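Local atomic coordinates of quinoline 2-oxidoreductase small subunit (Pseudomonas putida, PDB entry 1T3Q), a protein that carries the two [2Fe-2S] clusters of a molybdenum hydroxylase that oxidises quinoline, and probably passes electrons from the molybdenum cofactor toward FAD. Residues P128-M137 and Y147-T155. Residues are numbered along the deposited sequence; the frame is centred on the assembly and turned at random.
Sequences PSRDEVREVM and YETIIDAIT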
loop_
_atom_site.group_PDB
_atom_site.type_symbol
_atom_site.label_atom_id
_atom_site.label_comp_id
_atom_site.label_asym_id
_atom_site.label_seq_id
_atom_site.Cartn_x
_atom_site.Cartn_y
_atom_site.Cartn_z
ATOM N N PRO A 128 41.136 11.802 6.057
ATOM C CA PRO A 128 41.542 12.505 4.841
ATOM C C PRO A 128 41.334 14.003 5.018
ATOM O O PRO A 128 40.523 14.421 5.836
ATOM C CB PRO A 128 40.620 11.911 3.780
ATOM C CG PRO A 128 39.363 11.657 4.553
ATOM C CD PRO A 128 39.886 11.049 5.842
ATOM N N SER A 129 42.078 14.807 4.269
ATOM C CA SER A 129 41.935 16.254 4.347
ATOM C C SER A 129 40.663 16.624 3.588
ATOM O O SER A 129 40.162 15.834 2.791
ATOM C CB SER A 129 43.133 16.940 3.693
ATOM O OG SER A 129 43.118 16.751 2.286
ATOM N N ARG A 130 40.135 17.818 3.830
ATOM C CA ARG A 130 38.930 18.232 3.122
ATOM C C ARG A 130 39.192 18.209 1.616
ATOM O O ARG A 130 38.337 17.785 0.842
ATOM C CB ARG A 130 38.497 19.635 3.569
ATOM C CG ARG A 130 38.006 19.698 5.008
ATOM C CD ARG A 130 37.534 21.101 5.380
ATOM N NE ARG A 130 36.313 21.474 4.668
ATOM C CZ ARG A 130 35.088 21.122 5.044
ATOM N NH1 ARG A 130 34.912 20.388 6.135
ATOM N NH2 ARG A 130 34.037 21.497 4.324
ATOM N N ASP A 131 40.377 18.657 1.205
ATOM C CA ASP A 131 40.733 18.676 -0.214
ATOM C C ASP A 131 40.765 17.278 -0.810
ATOM O O ASP A 131 40.325 17.072 -1.939
ATOM C CB ASP A 131 42.093 19.346 -0.423
ATOM C CG ASP A 131 41.990 20.855 -0.485
ATOM O OD1 ASP A 131 43.039 21.529 -0.427
ATOM O OD2 ASP A 131 40.859 21.367 -0.608
ATOM N N GLU A 132 41.295 16.325 -0.052
ATOM C CA GLU A 132 41.371 14.947 -0.511
ATOM C C GLU A 132 39.961 14.383 -0.681
ATOM O O GLU A 132 39.677 13.676 -1.652
ATOM C CB GLU A 132 42.178 14.106 0.491
ATOM C CG GLU A 132 43.670 14.462 0.494
ATOM C CD GLU A 132 44.454 13.886 1.674
ATOM O OE1 GLU A 132 45.699 13.992 1.649
ATOM O OE2 GLU A 132 43.843 13.344 2.621
ATOM N N VAL A 133 39.078 14.703 0.259
ATOM C CA VAL A 133 37.708 14.219 0.178
ATOM C C VAL A 133 37.004 14.829 -1.036
ATOM O O VAL A 133 36.363 14.117 -1.805
ATOM C CB VAL A 133 36.911 14.543 1.460
ATOM C CG1 VAL A 133 35.469 14.061 1.315
ATOM C CG2 VAL A 133 37.559 13.851 2.664
ATOM N N ARG A 134 37.133 16.139 -1.220
ATOM C CA ARG A 134 36.493 16.784 -2.363
ATOM C C ARG A 134 36.991 16.177 -3.673
ATOM O O ARG A 134 36.223 16.015 -4.622
ATOM C CB ARG A 134 36.744 18.297 -2.344
ATOM C CG ARG A 134 35.868 19.053 -1.335
ATOM C CD ARG A 134 36.183 20.545 -1.318
ATOM N NE ARG A 134 35.360 21.297 -0.368
ATOM C CZ ARG A 134 34.101 21.670 -0.588
ATOM N NH1 ARG A 134 33.503 21.363 -1.730
ATOM N NH2 ARG A 134 33.442 22.361 0.332
ATOM N N GLU A 135 38.273 15.823 -3.710
ATOM C CA GLU A 135 38.878 15.228 -4.896
ATOM C C GLU A 135 38.307 13.856 -5.209
ATOM O O GLU A 135 37.900 13.584 -6.339
ATOM C CB GLU A 135 40.394 15.112 -4.708
ATOM C CG GLU A 135 41.093 16.452 -4.626
ATOM C CD GLU A 135 42.533 16.347 -4.158
ATOM O OE1 GLU A 135 43.206 17.401 -4.089
ATOM O OE2 GLU A 135 42.990 15.222 -3.851
ATOM N N VAL A 136 38.277 12.982 -4.212
ATOM C CA VAL A 136 37.760 11.639 -4.425
ATOM C C VAL A 136 36.243 11.608 -4.598
ATOM O O VAL A 136 35.716 10.771 -5.330
ATOM C CB VAL A 136 38.165 10.705 -3.270
ATOM C CG1 VAL A 136 37.730 9.275 -3.576
ATOM C CG2 VAL A 136 39.678 10.761 -3.077
ATOM N N MET A 137 35.539 12.529 -3.942
ATOM C CA MET A 137 34.080 12.570 -4.039
ATOM C C MET A 137 33.601 13.306 -5.295
ATOM O O MET A 137 32.399 13.375 -5.549
ATOM C CB MET A 137 33.480 13.254 -2.802
ATOM C CG MET A 137 33.777 12.582 -1.452
ATOM S SD MET A 137 33.159 10.891 -1.292
ATOM C CE MET A 137 31.361 11.149 -1.443
ATOM N N TYR A 147 27.336 20.217 -1.312
ATOM C CA TYR A 147 28.500 19.420 -0.892
ATOM C C TYR A 147 29.243 19.705 0.407
ATOM O O TYR A 147 29.819 18.782 0.986
ATOM C CB TYR A 147 29.554 19.420 -1.996
ATOM C CG TYR A 147 29.075 18.903 -3.328
ATOM C CD1 TYR A 147 28.809 17.551 -3.519
ATOM C CD2 TYR A 147 28.903 19.770 -4.402
ATOM C CE1 TYR A 147 28.384 17.069 -4.761
ATOM C CE2 TYR A 147 28.481 19.303 -5.645
ATOM C CZ TYR A 147 28.226 17.956 -5.817
ATOM O OH TYR A 147 27.836 17.497 -7.052
ATOM N N GLU A 148 29.264 20.952 0.865
ATOM C CA GLU A 148 30.030 21.256 2.069
ATOM C C GLU A 148 29.767 20.353 3.268
ATOM O O GLU A 148 30.711 19.894 3.916
ATOM C CB GLU A 148 29.853 22.717 2.494
ATOM C CG GLU A 148 30.716 23.057 3.710
ATOM C CD GLU A 148 30.728 24.526 4.061
ATOM O OE1 GLU A 148 31.260 24.865 5.141
ATOM O OE2 GLU A 148 30.218 25.342 3.264
ATOM N N THR A 149 28.500 20.071 3.556
ATOM C CA THR A 149 28.179 19.241 4.706
ATOM C C THR A 149 28.548 17.768 4.540
ATOM O O THR A 149 28.690 17.052 5.529
ATOM C CB THR A 149 26.688 19.376 5.091
ATOM O OG1 THR A 149 25.866 19.183 3.934
ATOM C CG2 THR A 149 26.423 20.764 5.676
ATOM N N ILE A 150 28.686 17.310 3.299
ATOM C CA ILE A 150 29.089 15.929 3.057
ATOM C C ILE A 150 30.583 15.852 3.396
ATOM O O ILE A 150 31.053 14.863 3.976
ATOM C CB ILE A 150 28.865 15.520 1.578
ATOM C CG1 ILE A 150 27.365 15.422 1.292
ATOM C CG2 ILE A 150 29.538 14.183 1.293
ATOM C CD1 ILE A 150 27.025 15.196 -0.176
ATOM N N ILE A 151 31.318 16.906 3.044
ATOM C CA ILE A 151 32.751 16.959 3.336
ATOM C C ILE A 151 32.888 17.001 4.862
ATOM O O ILE A 151 33.747 16.329 5.440
ATOM C CB ILE A 151 33.418 18.220 2.730
ATOM C CG1 ILE A 151 33.131 18.303 1.226
ATOM C CG2 ILE A 151 34.929 18.189 2.965
ATOM C CD1 ILE A 151 33.610 17.110 0.419
ATOM N N ASP A 152 32.029 17.787 5.505
ATOM C CA ASP A 152 32.037 17.903 6.963
ATOM C C ASP A 152 31.802 16.538 7.608
ATOM O O ASP A 152 32.499 16.155 8.547
ATOM C CB ASP A 152 30.923 18.838 7.447
ATOM C CG ASP A 152 31.126 20.282 7.026
ATOM O OD1 ASP A 152 30.160 21.062 7.170
ATOM O OD2 ASP A 152 32.231 20.645 6.572
ATOM N N ALA A 153 30.803 15.818 7.107
ATOM C CA ALA A 153 30.450 14.513 7.648
ATOM C C ALA A 153 31.579 13.492 7.547
ATOM O O ALA A 153 31.865 12.784 8.514
ATOM C CB ALA A 153 29.195 13.972 6.950
ATOM N N ILE A 154 32.221 13.426 6.385
ATOM C CA ILE A 154 33.303 12.470 6.161
ATOM C C ILE A 154 34.568 12.749 6.978
ATOM O O ILE A 154 35.290 11.819 7.341
ATOM C CB ILE A 154 33.670 12.411 4.660
ATOM C CG1 ILE A 154 32.455 11.932 3.862
ATOM C CG2 ILE A 154 34.868 11.479 4.439
ATOM C CD1 ILE A 154 32.597 12.082 2.361
ATOM N N THR A 155 34.825 14.019 7.276
ATOM C CA THR A 155 36.011 14.394 8.041
ATOM C C THR A 155 35.743 14.542 9.532
ATOM O O THR A 155 36.619 14.969 10.282
ATOM C CB THR A 155 36.621 15.719 7.524
ATOM O OG1 THR A 155 35.620 16.746 7.520
ATOM C CG2 THR A 155 37.168 15.540 6.118
HETATM O O HOH W 1 36.681 19.117 8.098
#
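Two branches of I151 each cover a guanidinium face: CG2 that of R130, 3.6 Å above the plane and over its centre, and CG1 that of R134, at 3.9 Å. At the edge of the R130 group sits the carboxylate of D152, turned 48° from the guanidinium plane; OD2 forms a salt bridge with NH1 at 2.7 Å, the shorter of its two bonds, and takes a weak second one from NH2. A bend at chi3 (68°) in the R130 chain brings the guanidinium over I151. A water in the same plane accepts from R130 NH1 and donates to T155 OG1, which in turn gives its proton to the I151 carbonyl, so that this oxygen receives T155 N and OG1 from opposite faces.

Helices 130-136 and 148-154 belong to the all-helical [2Fe-2S] binding domain of the molybdenum hydroxylases; their axes approach to 9.8 Å at an angle of 119°. V133 fills the space between them: CG1 touches I154 CD1 at 3.6 Å and also meets I151 CD1, whereas CG2 packs on the T155 methyl. Further along, the side chains of M137 and I154 reach toward each other tip to tip, M137 SD lying 3.9 Å from I154 CD1. A capping box of S129 and E132 starts the first helix. On the outer side the large subunit closes over the arginines, its D721 forming salt bridges with both R130 and R134, and its R680 pairing with E148. From the second helix, I150 reaches toward the cluster ligand C110.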